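Side-chain contact in methyl-CpG-binding domain protein 1 (PDB 5W9Q), which represses transcription from methylated CpG islands and, through its third CXXC-type zinc finger, the part in this chain, binds DNA with unmethylated CpG dinucleotides: residues A[28-33]-A[38-43]. Sequence-based numbering, arbitrary orientation.
Sequences CCDKPK and NQKRQK. With ZN (zinc ion), chain G; nucleotides of chain C; nucleotides of chain D.
The carboxylate of Asp-30 meets three successive backbone N-H groups of the loop 38-43. Asp-30 OD1 takes Gln-39 N at 2.7 Å through its syn lone pair, and Lys-40 N bonds weakly to the carboxylate. Arg-41 N reaches Asp-30 OD2 at 3.1 Å, although the place of OD2 is less sure. CG of Asp-30 stands anti to its own N (chi1 173°), which carries the carboxylate across to the loop. Asn-38 N also bonds to Asp-30 O at 2.8 Å. The Asn-38 side chain lies obliquely against CG and CD of the Pro-32 ring.

The loop's carbonyls read two cytosines: Lys-40 O accepts N4 of DC6 of chain D, and Arg-41 O accepts N4 of DC6 of chain C at 2.8 Å. Gln-42 NE2 bonds to a guanine O6. Lys-31 NZ holds OP2 of DA5 of chain C at 2.7 Å, and a water joins it, weakly, to Gln-42 O. Arg-41 NE returns to Asn-38 O at 2.9 Å, nearly straight at 169°, with one guanidinium face over C2' of DC6 of chain D. An alanine at Arg-41 would probably leave Asn-38 O without this donor and open a gap beside DC6 of chain D.

Cys-28 binds zinc with Cys-22, Cys-25 and Cys-44. Asp-30 thus ties the DNA-reading loop to a zinc-bound helix, and its negative charge probably favours the inward turn of the N-H groups, leaving carbonyls for the cytosines.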
loop_
_atom_site.group_PDB
_atom_site.type_symbol
_atom_site.label_atom_id
_atom_site.label_comp_id
_atom_site.label_asym_id
_atom_site.label_seq_id
_atom_site.Cartn_x
_atom_site.Cartn_y
_atom_site.Cartn_z
ATOM N N CYS A 28 4.854 5.024 0.336
ATOM C CA CYS A 28 4.491 6.216 -0.433
ATOM C C CYS A 28 5.708 7.069 -0.671
ATOM O O CYS A 28 6.028 7.386 -1.842
ATOM C CB CYS A 28 3.364 7.061 0.246
ATOM S SG CYS A 28 1.741 6.386 -0.057
ATOM N N CYS A 29 6.363 7.459 0.420
ATOM C CA CYS A 29 7.639 8.219 0.334
ATOM C C CYS A 29 8.664 7.634 -0.630
ATOM O O CYS A 29 9.427 8.365 -1.212
ATOM C CB CYS A 29 8.290 8.325 1.703
ATOM S SG CYS A 29 7.298 9.446 2.685
ATOM N N ASP A 30 8.673 6.319 -0.753
ATOM C CA ASP A 30 9.558 5.630 -1.686
ATOM C C ASP A 30 9.146 5.776 -3.178
ATOM O O ASP A 30 9.965 5.584 -4.044
ATOM C CB ASP A 30 9.643 4.153 -1.272
ATOM C CG ASP A 30 10.386 3.315 -2.258
ATOM O OD1 ASP A 30 11.618 3.372 -2.261
ATOM O OD2 ASP A 30 9.729 2.613 -3.052
ATOM N N LYS A 31 7.857 6.051 -3.458
ATOM C CA LYS A 31 7.375 6.243 -4.836
ATOM C C LYS A 31 8.068 7.416 -5.491
ATOM O O LYS A 31 8.206 8.466 -4.882
ATOM C CB LYS A 31 5.838 6.423 -4.883
ATOM C CG LYS A 31 5.080 5.182 -4.395
ATOM C CD LYS A 31 3.545 5.384 -4.396
ATOM C CE LYS A 31 2.749 4.094 -4.332
ATOM N NZ LYS A 31 3.044 3.340 -5.611
ATOM N N PRO A 32 8.545 7.234 -6.773
ATOM C CA PRO A 32 9.114 8.334 -7.531
ATOM C C PRO A 32 8.243 9.569 -7.536
ATOM O O PRO A 32 8.767 10.634 -7.311
ATOM C CB PRO A 32 9.245 7.778 -8.959
ATOM C CG PRO A 32 9.371 6.337 -8.800
ATOM C CD PRO A 32 8.656 5.949 -7.504
ATOM N N LYS A 33 6.917 9.421 -7.711
ATOM C CA LYS A 33 6.035 10.603 -7.746
ATOM C C LYS A 33 6.022 11.429 -6.431
ATOM O O LYS A 33 5.692 12.594 -6.456
ATOM C CB LYS A 33 4.586 10.228 -8.133
ATOM C CG LYS A 33 3.821 9.459 -7.065
ATOM C CD LYS A 33 2.378 9.196 -7.438
ATOM C CE LYS A 33 1.776 8.252 -6.400
ATOM N NZ LYS A 33 0.290 8.251 -6.401
ATOM N N ASN A 38 12.284 4.622 -5.289
ATOM C CA ASN A 38 11.747 3.382 -5.873
ATOM C C ASN A 38 12.584 2.133 -5.488
ATOM O O ASN A 38 12.900 1.304 -6.359
ATOM C CB ASN A 38 11.752 3.510 -7.430
ATOM C CG ASN A 38 10.713 2.638 -8.092
ATOM O OD1 ASN A 38 9.641 2.377 -7.523
ATOM N ND2 ASN A 38 10.991 2.221 -9.288
ATOM N N GLN A 39 12.993 2.044 -4.224
ATOM C CA GLN A 39 13.730 0.895 -3.730
ATOM C C GLN A 39 12.894 -0.178 -3.121
ATOM O O GLN A 39 13.359 -1.330 -3.006
ATOM C CB GLN A 39 14.839 1.348 -2.747
ATOM C CG GLN A 39 15.808 2.370 -3.348
ATOM C CD GLN A 39 16.946 2.695 -2.405
ATOM O OE1 GLN A 39 16.732 2.958 -1.198
ATOM N NE2 GLN A 39 18.138 2.645 -2.911
ATOM N N LYS A 40 11.637 0.186 -2.694
ATOM C CA LYS A 40 10.728 -0.707 -2.071
ATOM C C LYS A 40 9.608 -1.178 -2.943
ATOM O O LYS A 40 9.280 -2.335 -2.906
ATOM C CB LYS A 40 10.147 -0.049 -0.812
ATOM C CG LYS A 40 11.229 0.346 0.170
ATOM C CD LYS A 40 10.656 0.567 1.551
ATOM C CE LYS A 40 11.662 0.249 2.637
ATOM N NZ LYS A 40 12.597 1.377 2.704
ATOM N N ARG A 41 8.996 -0.276 -3.719
ATOM C CA ARG A 41 8.029 -0.650 -4.770
ATOM C C ARG A 41 6.822 -1.460 -4.293
ATOM O O ARG A 41 6.505 -2.551 -4.806
ATOM C CB ARG A 41 8.777 -1.443 -5.905
ATOM C CG ARG A 41 10.041 -0.789 -6.383
ATOM C CD ARG A 41 10.740 -1.664 -7.398
ATOM N NE ARG A 41 11.853 -0.932 -7.935
ATOM C CZ ARG A 41 12.548 -1.253 -8.988
ATOM N NH1 ARG A 41 12.281 -2.346 -9.705
ATOM N NH2 ARG A 41 13.512 -0.443 -9.356
ATOM N N GLN A 42 6.139 -0.883 -3.302
ATOM C CA GLN A 42 4.936 -1.440 -2.726
ATOM C C GLN A 42 3.878 -0.349 -2.678
ATOM O O GLN A 42 4.167 0.888 -2.692
ATOM C CB GLN A 42 5.226 -1.943 -1.323
ATOM C CG GLN A 42 6.370 -2.986 -1.208
ATOM C CD GLN A 42 6.188 -4.251 -2.028
ATOM O OE1 GLN A 42 5.087 -4.596 -2.438
ATOM N NE2 GLN A 42 7.343 -4.972 -2.286
ATOM N N LYS A 43 2.633 -0.773 -2.618
ATOM C CA LYS A 43 1.578 0.205 -2.472
ATOM C C LYS A 43 1.510 0.770 -1.073
ATOM O O LYS A 43 2.034 0.193 -0.146
ATOM C CB LYS A 43 0.241 -0.291 -2.971
ATOM C CG LYS A 43 -0.333 -1.491 -2.368
ATOM C CD LYS A 43 -1.848 -1.532 -2.756
ATOM C CE LYS A 43 -2.357 -2.924 -2.776
ATOM N NZ LYS A 43 -3.814 -2.901 -3.033
HETATM ZN ZN ZN G . 1.051 5.754 2.085
ATOM P P DA C 5 0.073 0.829 -6.854
ATOM O OP1 DA C 5 -1.359 0.654 -6.625
ATOM O OP2 DA C 5 0.823 1.836 -6.035
ATOM O "O5'" DA C 5 0.711 -0.633 -6.732
ATOM C "C5'" DA C 5 0.090 -1.743 -7.408
ATOM C "C4'" DA C 5 1.007 -2.942 -7.371
ATOM O "O4'" DA C 5 2.197 -2.673 -8.183
ATOM C "C3'" DA C 5 1.530 -3.273 -5.965
ATOM O "O3'" DA C 5 1.642 -4.673 -5.675
ATOM C "C2'" DA C 5 2.945 -2.743 -5.990
ATOM C "C1'" DA C 5 3.298 -3.121 -7.428
ATOM N N9 DA C 5 4.515 -2.561 -7.988
ATOM C C8 DA C 5 5.155 -1.377 -7.734
ATOM N N7 DA C 5 6.274 -1.224 -8.412
ATOM C C5 DA C 5 6.371 -2.390 -9.159
ATOM C C6 DA C 5 7.332 -2.847 -10.093
ATOM N N6 DA C 5 8.423 -2.158 -10.424
ATOM N N1 DA C 5 7.152 -4.075 -10.632
ATOM C C2 DA C 5 6.075 -4.784 -10.264
ATOM N N3 DA C 5 5.090 -4.449 -9.420
ATOM C C4 DA C 5 5.299 -3.223 -8.907
ATOM P P DC D 6 18.534 -2.997 -5.073
ATOM O OP1 DC D 6 19.938 -3.150 -5.613
ATOM O OP2 DC D 6 17.962 -1.634 -4.846
ATOM O "O5'" DC D 6 17.627 -3.821 -6.074
ATOM C "C5'" DC D 6 17.969 -5.177 -6.355
ATOM C "C4'" DC D 6 16.958 -5.769 -7.291
ATOM O "O4'" DC D 6 15.724 -5.958 -6.521
ATOM C "C3'" DC D 6 16.574 -4.877 -8.477
ATOM O "O3'" DC D 6 16.205 -5.669 -9.610
ATOM C "C2'" DC D 6 15.237 -4.286 -8.026
ATOM C "C1'" DC D 6 14.662 -5.492 -7.312
ATOM N N1 DC D 6 13.461 -5.283 -6.423
ATOM C C2 DC D 6 12.507 -6.303 -6.321
ATOM O O2 DC D 6 12.696 -7.367 -6.922
ATOM N N3 DC D 6 11.430 -6.132 -5.499
ATOM C C4 DC D 6 11.278 -4.993 -4.834
ATOM N N4 DC D 6 10.173 -4.851 -4.092
ATOM C C5 DC D 6 12.214 -3.923 -4.947
ATOM C C6 DC D 6 13.287 -4.110 -5.744
ATOM P P DC C 6 0.476 -5.439 -4.937
ATOM O OP1 DC C 6 -0.806 -4.781 -5.288
ATOM O OP2 DC C 6 0.871 -5.683 -3.519
ATOM O "O5'" DC C 6 0.504 -6.884 -5.584
ATOM C "C5'" DC C 6 0.176 -7.087 -6.981
ATOM C "C4'" DC C 6 1.186 -8.033 -7.602
ATOM O "O4'" DC C 6 2.427 -7.346 -7.796
ATOM C "C3'" DC C 6 1.528 -9.278 -6.776
ATOM O "O3'" DC C 6 1.364 -10.423 -7.610
ATOM C "C2'" DC C 6 2.989 -9.086 -6.366
ATOM C "C1'" DC C 6 3.524 -8.191 -7.434
ATOM N N1 DC C 6 4.617 -7.304 -7.068
ATOM C C2 DC C 6 5.834 -7.372 -7.759
ATOM O O2 DC C 6 6.028 -8.310 -8.563
ATOM N N3 DC C 6 6.796 -6.468 -7.487
ATOM C C4 DC C 6 6.572 -5.495 -6.604
ATOM N N4 DC C 6 7.545 -4.611 -6.392
ATOM C C5 DC C 6 5.336 -5.393 -5.886
ATOM C C6 DC C 6 4.397 -6.308 -6.147
HETATM O O HOH W 1 7.795 2.835 -5.255
HETATM O O HOH W 2 5.014 1.379 -5.456
#